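PDB 1YVI: histidine-containing phosphotransfer protein from Oryza sativa, which relays phosphoryl groups from cytokinin sensor histidine kinases to response regulators in the multistep His-to-Asp phosphorelay, acting as a positive regulator of cytokinin signalling. Local coordinates for residues 95-100 against 117-122. Residues are numbered along the deposited sequence; the frame is centred on the assembly and turned at random.
Sequences KFTCMQ and LAVVRN
Thr97 meets Val119 and Val120 through its methyl group, which touches one methyl of each valine. Thr97 CG2 lies 3.6 Å from Val120 CG2 and 3.7 Å from Val119 CG1, so one small apolar branch serves both neighbours. OG1 sits beside the backbone N (chi1 -61°), which leaves CG2 anti to that nitrogen and aimed at the valines. Cys98 adds a looser apolar touch, its SG 4.5 Å from Val120 CG2; this small, weakly polar side chain suits a buried place, where it also packs on Val79 and Lys83 of helix 72-89. Val120 is buried as well, and its compact branched side chain fills the interior against Leu82, Ile58 and Phe101, whereas Val119 closes the more exposed border of the contact.

No hydrogen bond links the two segments. The hydroxyl of Thr97 is nevertheless within hydrogen-bonding reach of both Lys93 O, one turn earlier in its own helix, and Asp123 OD2, just past 117-122; its single proton must be shared or alternate between them unless the carboxylate is protonated. Threonine thus joins the helices by methyl packing and through its hydroxyl.

The axes of the two segments approach to 9.4 Å, an ordinary spacing for packed helices with side chains of this size, at 174° between their directions. This is the nearly antiparallel pairing of consecutive helices, 92-106 and 110-142, in the up-and-down four-helix bundle of the HPt domain.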
ATOM      1  N   LYS A  95       5.391  -1.776   3.913  1.00 15.30           N
ATOM      2  CA  LYS A  95       6.480  -1.050   4.571  1.00 14.30           C
ATOM      3  C   LYS A  95       7.600  -2.010   5.028  1.00  9.97           C
ATOM      4  O   LYS A  95       8.782  -1.729   4.799  1.00 12.97           O
ATOM      5  CB  LYS A  95       5.914  -0.209   5.768  1.00  8.65           C
ATOM      6  CG  LYS A  95       6.999   0.497   6.527  1.00 16.11           C
ATOM      7  CD  LYS A  95       6.507   1.088   7.838  1.00 17.73           C
ATOM      8  CE  LYS A  95       6.263  -0.011   8.863  1.00 25.65           C
ATOM      9  NZ  LYS A  95       5.429   0.498   9.999  1.00 34.01           N
ATOM     10  N   PHE A  96       7.267  -3.100   5.720  1.00 13.37           N
ATOM     11  CA  PHE A  96       8.332  -3.973   6.219  1.00 16.33           C
ATOM     12  C   PHE A  96       9.098  -4.653   5.110  1.00 15.19           C
ATOM     13  O   PHE A  96      10.313  -4.810   5.227  1.00 13.79           O
ATOM     14  CB  PHE A  96       7.841  -5.000   7.237  1.00 15.69           C
ATOM     15  CG  PHE A  96       7.237  -4.382   8.441  1.00 17.84           C
ATOM     16  CD1 PHE A  96       7.859  -3.330   9.046  1.00 14.65           C
ATOM     17  CD2 PHE A  96       6.028  -4.824   8.930  1.00 21.50           C
ATOM     18  CE1 PHE A  96       7.281  -2.711  10.155  1.00 27.85           C
ATOM     19  CE2 PHE A  96       5.471  -4.213  10.034  1.00 21.59           C
ATOM     20  CZ  PHE A  96       6.100  -3.167  10.628  1.00 19.19           C
ATOM     21  N   THR A  97       8.411  -4.975   4.021  1.00 16.27           N
ATOM     22  CA  THR A  97       9.090  -5.592   2.835  1.00 13.18           C
ATOM     23  C   THR A  97      10.086  -4.605   2.228  1.00 16.26           C
ATOM     24  O   THR A  97      11.227  -4.975   1.917  1.00 13.17           O
ATOM     25  CB  THR A  97       8.038  -6.068   1.861  1.00 17.25           C
ATOM     26  OG1 THR A  97       7.232  -7.070   2.524  1.00 13.29           O
ATOM     27  CG2 THR A  97       8.699  -6.677   0.618  1.00 15.23           C
ATOM     28  N   CYS A  98       9.683  -3.329   2.110  1.00 11.22           N
ATOM     29  CA  CYS A  98      10.618  -2.248   1.642  1.00 13.00           C
ATOM     30  C   CYS A  98      11.883  -2.103   2.509  1.00 12.14           C
ATOM     31  O   CYS A  98      12.980  -1.834   2.009  1.00 14.75           O
ATOM     32  CB  CYS A  98       9.889  -0.870   1.586  1.00 10.47           C
ATOM     33  SG  CYS A  98       8.676  -0.896   0.217  1.00 15.10           S
ATOM     34  N   MET A  99      11.703  -2.233   3.818  1.00 15.26           N
ATOM     35  CA  MET A  99      12.804  -2.170   4.761  1.00 16.02           C
ATOM     36  C   MET A  99      13.848  -3.219   4.453  1.00 19.36           C
ATOM     37  O   MET A  99      15.058  -2.930   4.393  1.00 15.05           O
ATOM     38  CB  MET A  99      12.254  -2.320   6.175  1.00 16.36           C
ATOM     39  CG  MET A  99      11.614  -1.019   6.643  1.00 19.62           C
ATOM     40  SD  MET A  99      10.686  -1.106   8.179  1.00 25.04           S
ATOM     41  CE  MET A  99      11.970  -1.389   9.383  1.00 26.14           C
ATOM     42  N   GLN A 100      13.385  -4.431   4.207  1.00 16.18           N
ATOM     43  CA  GLN A 100      14.299  -5.566   3.979  1.00 20.68           C
ATOM     44  C   GLN A 100      14.968  -5.371   2.609  1.00 18.35           C
ATOM     45  O   GLN A 100      16.126  -5.701   2.377  1.00 16.70           O
ATOM     46  CB  GLN A 100      13.467  -6.877   3.979  1.00 21.77           C
ATOM     47  CG  GLN A 100      14.287  -8.138   3.629  1.00 28.75           C
ATOM     48  CD  GLN A 100      13.876  -9.399   4.418  1.00 41.47           C
ATOM     49  OE1 GLN A 100      12.696  -9.796   4.464  1.00 33.19           O
ATOM     50  NE2 GLN A 100      14.868 -10.048   5.026  1.00 47.52           N
ATOM     51  N   LEU A 117      10.831  -7.326  -5.010  1.00 12.12           N
ATOM     52  CA  LEU A 117       9.760  -6.592  -5.673  1.00 11.94           C
ATOM     53  C   LEU A 117       8.548  -7.482  -5.881  1.00 11.31           C
ATOM     54  O   LEU A 117       7.400  -7.011  -5.735  1.00  8.74           O
ATOM     55  CB  LEU A 117      10.208  -6.001  -7.009  1.00 10.14           C
ATOM     56  CG  LEU A 117       9.224  -4.957  -7.616  1.00  9.78           C
ATOM     57  CD1 LEU A 117       9.104  -3.710  -6.661  1.00 12.61           C
ATOM     58  CD2 LEU A 117       9.826  -4.606  -9.001  1.00  8.99           C
ATOM     59  N   ALA A 118       8.781  -8.773  -6.160  1.00  9.20           N
ATOM     60  CA  ALA A 118       7.640  -9.692  -6.242  1.00 11.11           C
ATOM     61  C   ALA A 118       6.878  -9.765  -4.904  1.00 10.51           C
ATOM     62  O   ALA A 118       5.641  -9.802  -4.892  1.00  9.97           O
ATOM     63  CB  ALA A 118       8.107 -11.100  -6.695  1.00 12.83           C
ATOM     64  N   VAL A 119       7.599  -9.794  -3.769  1.00 12.37           N
ATOM     65  CA  VAL A 119       6.938  -9.776  -2.453  1.00 12.78           C
ATOM     66  C   VAL A 119       6.202  -8.415  -2.257  1.00  7.98           C
ATOM     67  O   VAL A 119       5.091  -8.353  -1.654  1.00 13.17           O
ATOM     68  CB  VAL A 119       7.963 -10.090  -1.259  1.00 15.38           C
ATOM     69  CG1 VAL A 119       7.258 -10.054   0.109  1.00 13.22           C
ATOM     70  CG2 VAL A 119       8.746 -11.501  -1.497  1.00 10.57           C
ATOM     71  N   VAL A 120       6.834  -7.331  -2.699  1.00  9.16           N
ATOM     72  CA  VAL A 120       6.155  -6.018  -2.630  1.00 10.44           C
ATOM     73  C   VAL A 120       4.808  -6.108  -3.368  1.00 12.16           C
ATOM     74  O   VAL A 120       3.743  -5.667  -2.874  1.00 11.73           O
ATOM     75  CB  VAL A 120       7.011  -4.870  -3.163  1.00  9.58           C
ATOM     76  CG1 VAL A 120       6.146  -3.513  -3.283  1.00  9.44           C
ATOM     77  CG2 VAL A 120       8.252  -4.622  -2.260  1.00  8.75           C
ATOM     78  N   ARG A 121       4.818  -6.742  -4.530  1.00 12.49           N
ATOM     79  CA  ARG A 121       3.586  -6.839  -5.290  1.00 11.57           C
ATOM     80  C   ARG A 121       2.592  -7.689  -4.509  1.00 12.67           C
ATOM     81  O   ARG A 121       1.419  -7.307  -4.384  1.00 14.60           O
ATOM     82  CB  ARG A 121       3.869  -7.492  -6.632  1.00 12.19           C
ATOM     83  CG  ARG A 121       4.389  -6.532  -7.662  1.00 14.42           C
ATOM     84  CD  ARG A 121       4.335  -7.209  -9.072  1.00 16.00           C
ATOM     85  NE  ARG A 121       5.103  -6.367  -9.968  1.00 18.00           N
ATOM     86  CZ  ARG A 121       6.405  -6.544 -10.250  1.00 26.43           C
ATOM     87  NH1 ARG A 121       7.066  -7.578  -9.746  1.00 18.89           N
ATOM     88  NH2 ARG A 121       7.016  -5.700 -11.084  1.00 24.47           N
ATOM     89  N   ASN A 122       3.061  -8.818  -3.942  1.00 10.33           N
ATOM     90  CA  ASN A 122       2.140  -9.716  -3.158  1.00  7.51           C
ATOM     91  C   ASN A 122       1.422  -8.903  -2.065  1.00 11.80           C
ATOM     92  O   ASN A 122       0.186  -8.937  -1.964  1.00 12.64           O
ATOM     93  CB  ASN A 122       2.920 -10.866  -2.520  1.00 10.95           C
ATOM     94  CG  ASN A 122       3.469 -11.841  -3.573  1.00 15.34           C
ATOM     95  OD1 ASN A 122       3.143 -11.729  -4.762  1.00 11.73           O
ATOM     96  ND2 ASN A 122       4.312 -12.775  -3.135  1.00 16.63           N
TER